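Local coordinates for esterase YbfF (PDB 3BF7), which probably hydrolyses ester and perhaps thioester substrates, as an alpha/beta hydrolase with a helical cap and a substrate-binding crevice generated by its domain arrangement, at residues 24-32 with 159-167; 195-203 with 244-252. The protein carries 1 engineered substitution. All coordinates share one frame; numbering follows the deposited sequence.

Contact 1: residues 24-32 with 159-167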
ATOM      1  N   GLY A  24      -1.476   1.389  -1.717  1.00  6.47           N
ATOM      2  CA  GLY A  24      -1.203   0.682  -2.959  1.00  7.29           C
ATOM      3  C   GLY A  24      -1.371   1.511  -4.220  1.00  6.35           C
ATOM      4  O   GLY A  24      -1.617   2.718  -4.160  1.00  6.46           O
ATOM      5  N   LEU A  25      -1.240   0.854  -5.370  1.00  6.49           N
ATOM      6  CA  LEU A  25      -1.350   1.526  -6.658  1.00  6.03           C
ATOM      7  C   LEU A  25      -2.646   2.320  -6.806  1.00  6.27           C
ATOM      8  O   LEU A  25      -3.736   1.831  -6.490  1.00  6.24           O
ATOM      9  CB  LEU A  25      -1.233   0.504  -7.795  1.00  6.65           C
ATOM     10  CG  LEU A  25      -1.229   1.074  -9.219  1.00  6.67           C
ATOM     11  CD1 LEU A  25      -0.016   1.976  -9.438  1.00  7.74           C
ATOM     12  CD2 LEU A  25      -1.222  -0.074 -10.213  1.00  7.40           C
ATOM     13  N   PHE A  26      -2.499   3.551  -7.296  1.00  6.22           N
ATOM     14  CA  PHE A  26      -3.597   4.495  -7.511  1.00  6.36           C
ATOM     15  C   PHE A  26      -4.193   5.013  -6.206  1.00  5.98           C
ATOM     16  O   PHE A  26      -5.199   5.718  -6.217  1.00  7.35           O
ATOM     17  CB  PHE A  26      -4.707   3.883  -8.382  1.00  6.76           C
ATOM     18  CG  PHE A  26      -4.281   3.575  -9.795  1.00  6.96           C
ATOM     19  CD1 PHE A  26      -3.741   4.565 -10.615  1.00  8.21           C
ATOM     20  CD2 PHE A  26      -4.435   2.292 -10.311  1.00  7.53           C
ATOM     21  CE1 PHE A  26      -3.363   4.277 -11.929  1.00 10.38           C
ATOM     22  CE2 PHE A  26      -4.060   1.998 -11.620  1.00  9.01           C
ATOM     23  CZ  PHE A  26      -3.525   2.990 -12.428  1.00  9.26           C
ATOM     24  N   GLY A  27      -3.563   4.674  -5.085  1.00  5.84           N
ATOM     25  CA  GLY A  27      -4.050   5.142  -3.800  1.00  6.46           C
ATOM     26  C   GLY A  27      -3.373   6.425  -3.349  1.00  6.03           C
ATOM     27  O   GLY A  27      -2.664   7.082  -4.118  1.00  6.39           O
ATOM     28  N   SER A  28      -3.605   6.776  -2.087  1.00  6.63           N
ATOM     29  CA  SER A  28      -3.044   7.976  -1.474  1.00  6.31           C
ATOM     30  C   SER A  28      -2.985   7.727   0.028  1.00  6.11           C
ATOM     31  O   SER A  28      -3.529   6.731   0.516  1.00  6.29           O
ATOM     32  CB  SER A  28      -3.922   9.189  -1.769  1.00  7.17           C
ATOM     33  OG  SER A  28      -5.204   9.016  -1.193  1.00  9.72           O
ATOM     34  N   LEU A  29      -2.358   8.641   0.762  1.00  6.61           N
ATOM     35  CA  LEU A  29      -2.194   8.457   2.200  1.00  7.39           C
ATOM     36  C   LEU A  29      -3.474   8.298   3.005  1.00  7.81           C
ATOM     37  O   LEU A  29      -3.436   7.805   4.129  1.00  9.31           O
ATOM     38  CB  LEU A  29      -1.323   9.579   2.783  1.00  7.95           C
ATOM     39  CG  LEU A  29      -1.813  11.028   2.790  1.00  8.95           C
ATOM     40  CD1 LEU A  29      -2.853  11.232   3.880  1.00 10.73           C
ATOM     41  CD2 LEU A  29      -0.625  11.947   3.028  1.00  9.86           C
ATOM     42  N   ASP A  30      -4.605   8.704   2.444  1.00  7.85           N
ATOM     43  CA  ASP A  30      -5.865   8.545   3.150  1.00  9.88           C
ATOM     44  C   ASP A  30      -6.384   7.103   3.104  1.00  9.28           C
ATOM     45  O   ASP A  30      -7.198   6.714   3.941  1.00  8.80           O
ATOM     46  CB  ASP A  30      -6.926   9.475   2.553  1.00 14.53           C
ATOM     47  CG  ASP A  30      -6.919  10.854   3.184  1.00 19.46           C
ATOM     48  OD1 ASP A  30      -5.979  11.164   3.946  1.00 23.71           O
ATOM     49  OD2 ASP A  30      -7.859  11.633   2.914  1.00 23.04           O
ATOM     50  N   ASN A  31      -5.897   6.295   2.164  1.00  8.75           N
ATOM     51  CA  ASN A  31      -6.425   4.939   2.031  1.00  7.87           C
ATOM     52  C   ASN A  31      -6.303   3.996   3.220  1.00  8.37           C
ATOM     53  O   ASN A  31      -7.174   3.149   3.411  1.00  8.19           O
ATOM     54  CB  ASN A  31      -5.874   4.251   0.784  1.00  8.60           C
ATOM     55  CG  ASN A  31      -6.740   3.078   0.353  1.00  9.47           C
ATOM     56  OD1 ASN A  31      -7.920   3.247   0.031  1.00 10.99           O
ATOM     57  ND2 ASN A  31      -6.169   1.886   0.360  1.00  8.18           N
ATOM     58  N   LEU A  32      -5.238   4.106   4.007  1.00  8.51           N
ATOM     59  CA  LEU A  32      -5.108   3.246   5.182  1.00  8.85           C
ATOM     60  C   LEU A  32      -5.479   4.027   6.438  1.00  8.81           C
ATOM     61  O   LEU A  32      -5.140   3.629   7.554  1.00  8.89           O
ATOM     62  CB  LEU A  32      -3.688   2.681   5.297  1.00  9.49           C
ATOM     63  CG  LEU A  32      -3.358   1.489   4.389  1.00 11.84           C
ATOM     64  CD1 LEU A  32      -3.517   1.867   2.928  1.00 15.84           C
ATOM     65  CD2 LEU A  32      -1.938   1.021   4.668  1.00 13.86           C
ATOM     66  N   ILE A 159     -14.228   2.343  -8.298  1.00  9.00           N
ATOM     67  CA  ILE A 159     -14.439   3.668  -8.856  1.00  9.87           C
ATOM     68  C   ILE A 159     -14.304   4.743  -7.777  1.00  9.28           C
ATOM     69  O   ILE A 159     -13.604   5.736  -7.969  1.00  9.32           O
ATOM     70  CB  ILE A 159     -15.831   3.774  -9.520  1.00  9.88           C
ATOM     71  CG1 ILE A 159     -15.870   2.885 -10.767  1.00 11.04           C
ATOM     72  CG2 ILE A 159     -16.134   5.222  -9.882  1.00 10.34           C
ATOM     73  CD1 ILE A 159     -17.234   2.804 -11.429  1.00 12.55           C
ATOM     74  N   GLN A 160     -14.962   4.540  -6.640  1.00  9.71           N
ATOM     75  CA  GLN A 160     -14.896   5.522  -5.561  1.00  9.67           C
ATOM     76  C   GLN A 160     -13.490   5.645  -4.986  1.00  9.27           C
ATOM     77  O   GLN A 160     -13.065   6.736  -4.610  1.00  9.39           O
ATOM     78  CB  GLN A 160     -15.904   5.170  -4.464  1.00 11.76           C
ATOM     79  CG  GLN A 160     -17.351   5.246  -4.942  1.00 13.60           C
ATOM     80  CD  GLN A 160     -17.736   6.631  -5.441  1.00 14.47           C
ATOM     81  OE1 GLN A 160     -18.562   6.771  -6.343  1.00 17.34           O
ATOM     82  NE2 GLN A 160     -17.147   7.661  -4.844  1.00 15.33           N
ATOM     83  N   PHE A 161     -12.769   4.530  -4.921  1.00  9.11           N
ATOM     84  CA  PHE A 161     -11.399   4.531  -4.419  1.00  8.28           C
ATOM     85  C   PHE A 161     -10.542   5.410  -5.330  1.00  7.64           C
ATOM     86  O   PHE A 161      -9.810   6.282  -4.862  1.00  7.33           O
ATOM     87  CB  PHE A 161     -10.860   3.097  -4.396  1.00  9.19           C
ATOM     88  CG  PHE A 161      -9.361   3.006  -4.419  1.00  8.87           C
ATOM     89  CD1 PHE A 161      -8.595   3.460  -3.347  1.00  8.56           C
ATOM     90  CD2 PHE A 161      -8.712   2.469  -5.526  1.00  8.54           C
ATOM     91  CE1 PHE A 161      -7.203   3.378  -3.384  1.00  9.01           C
ATOM     92  CE2 PHE A 161      -7.323   2.382  -5.570  1.00  9.11           C
ATOM     93  CZ  PHE A 161      -6.568   2.838  -4.496  1.00  8.53           C
ATOM     94  N   LEU A 162     -10.644   5.184  -6.635  1.00  7.86           N
ATOM     95  CA  LEU A 162      -9.877   5.963  -7.597  1.00  7.66           C
ATOM     96  C   LEU A 162     -10.226   7.445  -7.524  1.00  8.26           C
ATOM     97  O   LEU A 162      -9.343   8.300  -7.589  1.00  8.52           O
ATOM     98  CB  LEU A 162     -10.132   5.443  -9.015  1.00  8.17           C
ATOM     99  CG  LEU A 162      -9.641   4.018  -9.292  1.00  7.33           C
ATOM    100  CD1 LEU A 162     -10.151   3.556 -10.646  1.00  9.86           C
ATOM    101  CD2 LEU A 162      -8.120   3.972  -9.239  1.00  8.69           C
ATOM    102  N   LEU A 163     -11.513   7.744  -7.377  1.00  8.58           N
ATOM    103  CA  LEU A 163     -11.966   9.127  -7.321  1.00  9.65           C
ATOM    104  C   LEU A 163     -11.439   9.916  -6.128  1.00  8.82           C
ATOM    105  O   LEU A 163     -11.484  11.148  -6.132  1.00  9.35           O
ATOM    106  CB  LEU A 163     -13.496   9.179  -7.371  1.00 10.02           C
ATOM    107  CG  LEU A 163     -14.079   8.812  -8.740  1.00 11.89           C
ATOM    108  CD1 LEU A 163     -15.597   8.762  -8.660  1.00 12.92           C
ATOM    109  CD2 LEU A 163     -13.633   9.836  -9.778  1.00 12.72           C
ATOM    110  N   LYS A 164     -10.936   9.225  -5.110  1.00  9.48           N
ATOM    111  CA  LYS A 164     -10.370   9.920  -3.961  1.00  9.43           C
ATOM    112  C   LYS A 164      -9.183  10.740  -4.463  1.00  9.47           C
ATOM    113  O   LYS A 164      -8.795  11.732  -3.846  1.00 11.22           O
ATOM    114  CB  LYS A 164      -9.895   8.924  -2.902  1.00 11.11           C
ATOM    115  CG  LYS A 164     -11.007   8.147  -2.217  1.00 13.73           C
ATOM    116  CD  LYS A 164     -11.888   9.055  -1.379  1.00 17.52           C
ATOM    117  CE  LYS A 164     -12.901   8.251  -0.580  1.00 19.21           C
ATOM    118  NZ  LYS A 164     -13.675   9.117   0.350  1.00 23.88           N
ATOM    119  N   SER A 165      -8.615  10.317  -5.592  1.00  8.90           N
ATOM    120  CA  SER A 165      -7.473  11.000  -6.185  1.00  9.66           C
ATOM    121  C   SER A 165      -7.853  11.946  -7.322  1.00  9.74           C
ATOM    122  O   SER A 165      -6.983  12.434  -8.041  1.00  9.96           O
ATOM    123  CB  SER A 165      -6.449   9.976  -6.683  1.00  9.06           C
ATOM    124  OG  SER A 165      -5.788   9.350  -5.598  1.00  8.74           O
ATOM    125  N   PHE A 166      -9.148  12.197  -7.494  1.00  9.77           N
ATOM    126  CA  PHE A 166      -9.599  13.112  -8.536  1.00 11.55           C
ATOM    127  C   PHE A 166      -9.947  14.419  -7.835  1.00 12.22           C
ATOM    128  O   PHE A 166     -10.946  14.504  -7.125  1.00 12.68           O
ATOM    129  CB  PHE A 166     -10.832  12.557  -9.258  1.00 11.92           C
ATOM    130  CG  PHE A 166     -11.197  13.320 -10.502  1.00 12.37           C
ATOM    131  CD1 PHE A 166     -10.336  13.344 -11.593  1.00 13.89           C
ATOM    132  CD2 PHE A 166     -12.392  14.027 -10.577  1.00 14.47           C
ATOM    133  CE1 PHE A 166     -10.656  14.062 -12.743  1.00 14.94           C
ATOM    134  CE2 PHE A 166     -12.723  14.750 -11.725  1.00 14.98           C
ATOM    135  CZ  PHE A 166     -11.852  14.767 -12.808  1.00 15.30           C
ATOM    136  N   VAL A 167      -9.106  15.432  -8.022  1.00 14.07           N
ATOM    137  CA  VAL A 167      -9.312  16.729  -7.383  1.00 17.71           C
ATOM    138  C   VAL A 167      -9.067  17.866  -8.371  1.00 19.65           C
ATOM    139  O   VAL A 167      -8.129  17.816  -9.167  1.00 20.40           O
ATOM    140  CB  VAL A 167      -8.359  16.907  -6.176  1.00 17.88           C
ATOM    141  CG1 VAL A 167      -8.706  18.180  -5.419  1.00 19.19           C
ATOM    142  CG2 VAL A 167      -8.445  15.699  -5.262  1.00 18.12           C
TER
HETATM  143  O   HOH W   1      -7.091   7.060  -4.806  1.00  8.19           O
HETATM  144  O   HOH W   2      -2.989   9.337  -5.727  1.00  6.97           O
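Phe161 reaches from helix 156-163 across to the turn of residues 24-27, its CG anti to the backbone N (chi1 158°), and CZ with the CE1 and CD1 side of the ring does most of the touching. CZ lies 3.5 Å from Gly27 CA, while Leu25 O sits at the ring edge, in its plane. On the same ring, CD1 and CE1 meet Asn31 OD1, CD1 at 3.5 Å, the amide and ring planes standing 58° apart. Leu162 follows with its CD2 methyl set 3.5 Å from Phe26 CB. Farther along the segment, Ser165 works through water. One water donates to Phe26 O and Phe161 O and accepts from Ser165 OG, 2.8 Å from that hydroxyl; a second donates to both Gly27 O and Ser165 OG. These two waters carry the polar link between the segments, the first binding a carbonyl from each. The contact joins the loop after core strand 19-22 to what is probably the helical cap, consistent with the domain arrangement that generates the substrate-binding crevice. Around it, Phe26 meets Phe128 and Phe173 edge-to-face and touches Leu178 of helix 175-180, while Leu162 packs on Ile127 of helix 125-136 and Met149 of helix 142-149.

Contact 2: residues 195-203 with 244-252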
ATOM      1  N   ASP A 195      14.737 -12.913   8.333  1.00  8.41           N
ATOM      2  CA  ASP A 195      14.501 -13.843   9.433  1.00  8.15           C
ATOM      3  C   ASP A 195      13.833 -13.243  10.661  1.00  8.29           C
ATOM      4  O   ASP A 195      14.386 -13.266  11.763  1.00  9.62           O
ATOM      5  CB  ASP A 195      15.817 -14.520   9.832  1.00  9.43           C
ATOM      6  CG  ASP A 195      16.361 -15.419   8.739  1.00  8.83           C
ATOM      7  OD1 ASP A 195      15.605 -16.280   8.249  1.00  8.96           O
ATOM      8  OD2 ASP A 195      17.546 -15.275   8.371  1.00 12.79           O
ATOM      9  N   HIS A 196      12.628 -12.719  10.457  1.00  8.18           N
ATOM     10  CA  HIS A 196      11.839 -12.115  11.524  1.00  9.00           C
ATOM     11  C   HIS A 196      10.365 -12.358  11.238  1.00  8.60           C
ATOM     12  O   HIS A 196       9.963 -12.468  10.079  1.00  8.65           O
ATOM     13  CB  HIS A 196      12.083 -10.606  11.594  1.00  9.96           C
ATOM     14  CG  HIS A 196      13.508 -10.233  11.849  1.00 10.29           C
ATOM     15  ND1 HIS A 196      14.409  -9.978  10.837  1.00 13.05           N
ATOM     16  CD2 HIS A 196      14.196 -10.094  13.008  1.00 12.50           C
ATOM     17  CE1 HIS A 196      15.588  -9.697  11.363  1.00 12.58           C
ATOM     18  NE2 HIS A 196      15.486  -9.760  12.677  1.00 15.71           N
ATOM     19  N   PRO A 197       9.537 -12.443  12.289  1.00  8.53           N
ATOM     20  CA  PRO A 197       8.104 -12.672  12.078  1.00  9.30           C
ATOM     21  C   PRO A 197       7.507 -11.554  11.228  1.00  7.91           C
ATOM     22  O   PRO A 197       7.758 -10.377  11.483  1.00  8.43           O
ATOM     23  CB  PRO A 197       7.540 -12.670  13.497  1.00 10.92           C
ATOM     24  CG  PRO A 197       8.693 -13.152  14.327  1.00 12.58           C
ATOM     25  CD  PRO A 197       9.860 -12.412  13.726  1.00  9.80           C
ATOM     26  N   ALA A 198       6.734 -11.932  10.217  1.00  7.54           N
ATOM     27  CA  ALA A 198       6.091 -10.971   9.325  1.00  7.51           C
ATOM     28  C   ALA A 198       4.645 -11.396   9.141  1.00  7.09           C
ATOM     29  O   ALA A 198       4.372 -12.578   8.950  1.00  9.04           O
ATOM     30  CB  ALA A 198       6.804 -10.947   7.981  1.00  9.13           C
ATOM     31  N   LEU A 199       3.723 -10.440   9.186  1.00  6.48           N
ATOM     32  CA  LEU A 199       2.309 -10.753   9.032  1.00  6.48           C
ATOM     33  C   LEU A 199       1.784 -10.442   7.641  1.00  5.89           C
ATOM     34  O   LEU A 199       1.975  -9.339   7.127  1.00  6.65           O
ATOM     35  CB  LEU A 199       1.471  -9.975  10.058  1.00  7.27           C
ATOM     36  CG  LEU A 199      -0.049 -10.183   9.976  1.00  7.68           C
ATOM     37  CD1 LEU A 199      -0.392 -11.619  10.349  1.00  9.87           C
ATOM     38  CD2 LEU A 199      -0.758  -9.204  10.906  1.00  8.73           C
ATOM     39  N   PHE A 200       1.136 -11.431   7.037  1.00  5.69           N
ATOM     40  CA  PHE A 200       0.513 -11.279   5.731  1.00  6.04           C
ATOM     41  C   PHE A 200      -0.985 -11.418   5.962  1.00  5.72           C
ATOM     42  O   PHE A 200      -1.427 -12.346   6.643  1.00  7.01           O
ATOM     43  CB  PHE A 200       1.002 -12.348   4.758  1.00  6.50           C
ATOM     44  CG  PHE A 200       2.412 -12.134   4.311  1.00  6.69           C
ATOM     45  CD1 PHE A 200       3.473 -12.400   5.171  1.00  7.62           C
ATOM     46  CD2 PHE A 200       2.679 -11.579   3.064  1.00  7.19           C
ATOM     47  CE1 PHE A 200       4.783 -12.108   4.798  1.00  9.22           C
ATOM     48  CE2 PHE A 200       3.986 -11.282   2.683  1.00  8.07           C
ATOM     49  CZ  PHE A 200       5.038 -11.547   3.552  1.00  8.74           C
ATOM     50  N   ILE A 201      -1.757 -10.488   5.413  1.00  6.00           N
ATOM     51  CA  ILE A 201      -3.207 -10.501   5.572  1.00  6.82           C
ATOM     52  C   ILE A 201      -3.885 -10.555   4.209  1.00  6.29           C
ATOM     53  O   ILE A 201      -4.173  -9.519   3.598  1.00  6.78           O
ATOM     54  CB  ILE A 201      -3.701  -9.246   6.333  1.00  6.21           C
ATOM     55  CG1 ILE A 201      -2.985  -9.136   7.682  1.00  7.68           C
ATOM     56  CG2 ILE A 201      -5.210  -9.327   6.554  1.00  7.83           C
ATOM     57  CD1 ILE A 201      -3.322  -7.878   8.463  1.00  8.04           C
ATOM     58  N   PRO A 202      -4.137 -11.771   3.704  1.00  6.90           N
ATOM     59  CA  PRO A 202      -4.790 -11.930   2.403  1.00  7.03           C
ATOM     60  C   PRO A 202      -6.309 -11.831   2.495  1.00  7.29           C
ATOM     61  O   PRO A 202      -6.907 -12.105   3.542  1.00  8.10           O
ATOM     62  CB  PRO A 202      -4.381 -13.340   1.969  1.00  8.94           C
ATOM     63  CG  PRO A 202      -3.216 -13.692   2.856  1.00  8.80           C
ATOM     64  CD  PRO A 202      -3.570 -13.050   4.158  1.00  7.76           C
ATOM     65  N   GLY A 203      -6.926 -11.427   1.393  1.00  7.95           N
ATOM     66  CA  GLY A 203      -8.371 -11.389   1.336  1.00  8.12           C
ATOM     67  C   GLY A 203      -8.776 -12.772   0.850  1.00  9.30           C
ATOM     68  O   GLY A 203      -8.197 -13.287  -0.108  1.00  9.32           O
ATOM     69  N   VAL A 244      -9.067  -6.892  10.045  1.00  7.85           N
ATOM     70  CA  VAL A 244      -7.680  -6.584   9.730  1.00  7.84           C
ATOM     71  C   VAL A 244      -6.973  -6.070  10.983  1.00  7.06           C
ATOM     72  O   VAL A 244      -5.854  -6.485  11.284  1.00  7.58           O
ATOM     73  CB  VAL A 244      -7.588  -5.535   8.596  1.00  7.49           C
ATOM     74  CG1 VAL A 244      -6.147  -5.071   8.416  1.00  8.87           C
ATOM     75  CG2 VAL A 244      -8.096  -6.142   7.298  1.00  8.20           C
ATOM     76  N   LEU A 245      -7.632  -5.179  11.720  1.00  7.08           N
ATOM     77  CA  LEU A 245      -7.043  -4.638  12.939  1.00  7.65           C
ATOM     78  C   LEU A 245      -6.851  -5.701  14.017  1.00  7.69           C
ATOM     79  O   LEU A 245      -5.867  -5.662  14.751  1.00  7.70           O
ATOM     80  CB  LEU A 245      -7.886  -3.475  13.470  1.00  7.74           C
ATOM     81  CG  LEU A 245      -7.704  -2.170  12.688  1.00  8.79           C
ATOM     82  CD1 LEU A 245      -8.816  -1.202  13.043  1.00  9.68           C
ATOM     83  CD2 LEU A 245      -6.335  -1.567  12.988  1.00 10.02           C
ATOM     84  N   ARG A 246      -7.773  -6.654  14.117  1.00  7.21           N
ATOM     85  CA  ARG A 246      -7.614  -7.712  15.111  1.00  7.26           C
ATOM     86  C   ARG A 246      -6.350  -8.513  14.790  1.00  7.32           C
ATOM     87  O   ARG A 246      -5.581  -8.866  15.685  1.00  7.48           O
ATOM     88  CB  ARG A 246      -8.831  -8.648  15.123  1.00  8.20           C
ATOM     89  CG  ARG A 246     -10.100  -8.024  15.695  1.00  8.59           C
ATOM     90  CD  ARG A 246     -11.095  -9.094  16.142  1.00  9.08           C
ATOM     91  NE  ARG A 246     -11.551  -9.931  15.036  1.00 10.81           N
ATOM     92  CZ  ARG A 246     -12.522  -9.602  14.189  1.00 11.10           C
ATOM     93  NH1 ARG A 246     -13.161  -8.447  14.313  1.00 11.64           N
ATOM     94  NH2 ARG A 246     -12.848 -10.431  13.205  1.00 12.84           N
ATOM     95  N   ALA A 247      -6.134  -8.787  13.504  1.00  7.74           N
ATOM     96  CA  ALA A 247      -4.958  -9.539  13.081  1.00  8.09           C
ATOM     97  C   ALA A 247      -3.689  -8.732  13.338  1.00  7.75           C
ATOM     98  O   ALA A 247      -2.693  -9.258  13.833  1.00  7.74           O
ATOM     99  CB  ALA A 247      -5.070  -9.894  11.600  1.00  9.22           C
ATOM    100  N   ILE A 248      -3.727  -7.449  13.000  1.00  7.46           N
ATOM    101  CA  ILE A 248      -2.573  -6.586  13.207  1.00  8.04           C
ATOM    102  C   ILE A 248      -2.191  -6.510  14.681  1.00  7.34           C
ATOM    103  O   ILE A 248      -1.032  -6.714  15.035  1.00  7.85           O
ATOM    104  CB  ILE A 248      -2.844  -5.155  12.668  1.00  7.58           C
ATOM    105  CG1 ILE A 248      -2.887  -5.180  11.136  1.00  7.83           C
ATOM    106  CG2 ILE A 248      -1.770  -4.187  13.162  1.00  8.88           C
ATOM    107  CD1 ILE A 248      -3.303  -3.865  10.510  1.00  9.58           C
ATOM    108  N   ARG A 249      -3.160  -6.236  15.546  1.00  8.01           N
ATOM    109  CA  ARG A 249      -2.857  -6.125  16.964  1.00  9.04           C
ATOM    110  C   ARG A 249      -2.407  -7.434  17.605  1.00  8.28           C
ATOM    111  O   ARG A 249      -1.577  -7.422  18.510  1.00  9.16           O
ATOM    112  CB  ARG A 249      -4.040  -5.505  17.711  1.00 10.22           C
ATOM    113  CG  ARG A 249      -4.146  -4.001  17.450  1.00 11.93           C
ATOM    114  CD  ARG A 249      -5.206  -3.338  18.302  1.00 11.36           C
ATOM    115  NE  ARG A 249      -5.214  -1.881  18.160  1.00 11.56           N
ATOM    116  CZ  ARG A 249      -4.274  -1.067  18.635  1.00 13.02           C
ATOM    117  NH1 ARG A 249      -3.228  -1.554  19.288  1.00 14.88           N
ATOM    118  NH2 ARG A 249      -4.395   0.245  18.477  1.00 12.30           N
ATOM    119  N   ARG A 250      -2.935  -8.561  17.142  1.00  8.21           N
ATOM    120  CA  ARG A 250      -2.508  -9.843  17.689  1.00  8.84           C
ATOM    121  C   ARG A 250      -1.009  -9.993  17.406  1.00  8.63           C
ATOM    122  O   ARG A 250      -0.235 -10.420  18.262  1.00  9.28           O
ATOM    123  CB  ARG A 250      -3.277 -10.990  17.030  1.00 10.74           C
ATOM    124  CG  ARG A 250      -2.776 -12.365  17.438  1.00 13.51           C
ATOM    125  CD  ARG A 250      -3.497 -13.469  16.691  1.00 19.30           C
ATOM    126  NE  ARG A 250      -2.806 -14.750  16.818  1.00 24.77           N
ATOM    127  CZ  ARG A 250      -3.150 -15.856  16.166  1.00 26.41           C
ATOM    128  NH1 ARG A 250      -4.183 -15.847  15.334  1.00 27.65           N
ATOM    129  NH2 ARG A 250      -2.455 -16.973  16.339  1.00 28.12           N
ATOM    130  N   TYR A 251      -0.610  -9.626  16.191  1.00  8.00           N
ATOM    131  CA  TYR A 251       0.781  -9.702  15.763  1.00  9.51           C
ATOM    132  C   TYR A 251       1.657  -8.696  16.516  1.00  9.79           C
ATOM    133  O   TYR A 251       2.739  -9.045  16.990  1.00 10.88           O
ATOM    134  CB  TYR A 251       0.845  -9.458  14.250  1.00  8.79           C
ATOM    135  CG  TYR A 251       2.219  -9.194  13.675  1.00  7.92           C
ATOM    136  CD1 TYR A 251       3.220 -10.166  13.703  1.00  9.15           C
ATOM    137  CD2 TYR A 251       2.507  -7.974  13.068  1.00  8.19           C
ATOM    138  CE1 TYR A 251       4.476  -9.924  13.133  1.00  8.74           C
ATOM    139  CE2 TYR A 251       3.749  -7.724  12.498  1.00  8.00           C
ATOM    140  CZ  TYR A 251       4.730  -8.697  12.533  1.00  7.18           C
ATOM    141  OH  TYR A 251       5.955  -8.426  11.971  1.00  7.37           O
ATOM    142  N   LEU A 252       1.191  -7.456  16.638  1.00 10.19           N
ATOM    143  CA  LEU A 252       1.957  -6.426  17.338  1.00 12.27           C
ATOM    144  C   LEU A 252       2.160  -6.750  18.818  1.00 13.19           C
ATOM    145  O   LEU A 252       3.202  -6.426  19.389  1.00 15.28           O
ATOM    146  CB  LEU A 252       1.276  -5.062  17.199  1.00 12.56           C
ATOM    147  CG  LEU A 252       1.148  -4.478  15.789  1.00 12.33           C
ATOM    148  CD1 LEU A 252       0.484  -3.110  15.881  1.00 14.18           C
ATOM    149  CD2 LEU A 252       2.523  -4.362  15.136  1.00 13.92           C
TER
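Tyr251 OH is gripped twice: it donates to Pro197 O at 2.7 Å and accepts a bond from the backbone N of Leu109 on the adjacent strand 106-112. The donated bond reaches the carbonyl from above its plane, 42° out of it, with a C=O...O angle of 126°. Pro197 O in turn lies at the edge of the tyrosine ring, in its plane, and the proline CB comes within 4.1 Å of Tyr251 CE1. A face of the same ring receives Leu199, whose CB stands almost directly above the centre, 3.8 Å from the centroid of the Tyr251 ring, in a CH-pi contact. Leu199 and Tyr251 run antiparallel alongside one another, which brings Leu199 CD2 back over the helix, 3.5 Å from Ala247 O and against Tyr251 CB. With CG of Tyr251 anti to its own backbone N (chi1 167°), the ring reaches obliquely down from the helix to Pro197. Such packing is that of the alpha/beta hydrolase fold, in which helices flank a central, mostly parallel sheet: residues 244-252 of helix 241-253 run antiparallel to strand 198-201, the segment axes 9.5 Å apart at closest approach. A phenylalanine in place of Tyr251 would probably keep the ring under Leu199 but leave Pro197 O and Leu109 N without their shared hydroxyl partner. Farther along the strand, Ile201 turns its CD1 methyl into the helix, where it meets Ile248 CG1 at 3.8 Å, Val244 CG1 at 4.0 Å and Ala247 CB. Ile201 lies nearly perpendicular to Ile248 and also packs on Val110 of strand 106-112, while Val244 touches Leu35 of helix 33-39.

Overall arrangement
The two contacts come in series along the chain, 24-32 with 159-167 closing before 195-203 with 244-252 opens, and they lie on opposite sides of the chain's centre. Their centres are 23 Å apart and their nearest atoms about 8 Å, without touching. The central mixed sheet relates them: the loop of contact 1 leaves strand 19-22, and contact 2 builds on strand 198-201 of the same sheet, with strands 83-88 and 106-112 between. Helix 33-39, which follows that loop, also touches helix 241-253. Contact 1 thus illustrates how what is probably the cap is docked on an alpha/beta hydrolase core, and contact 2 how that core is packed within itself.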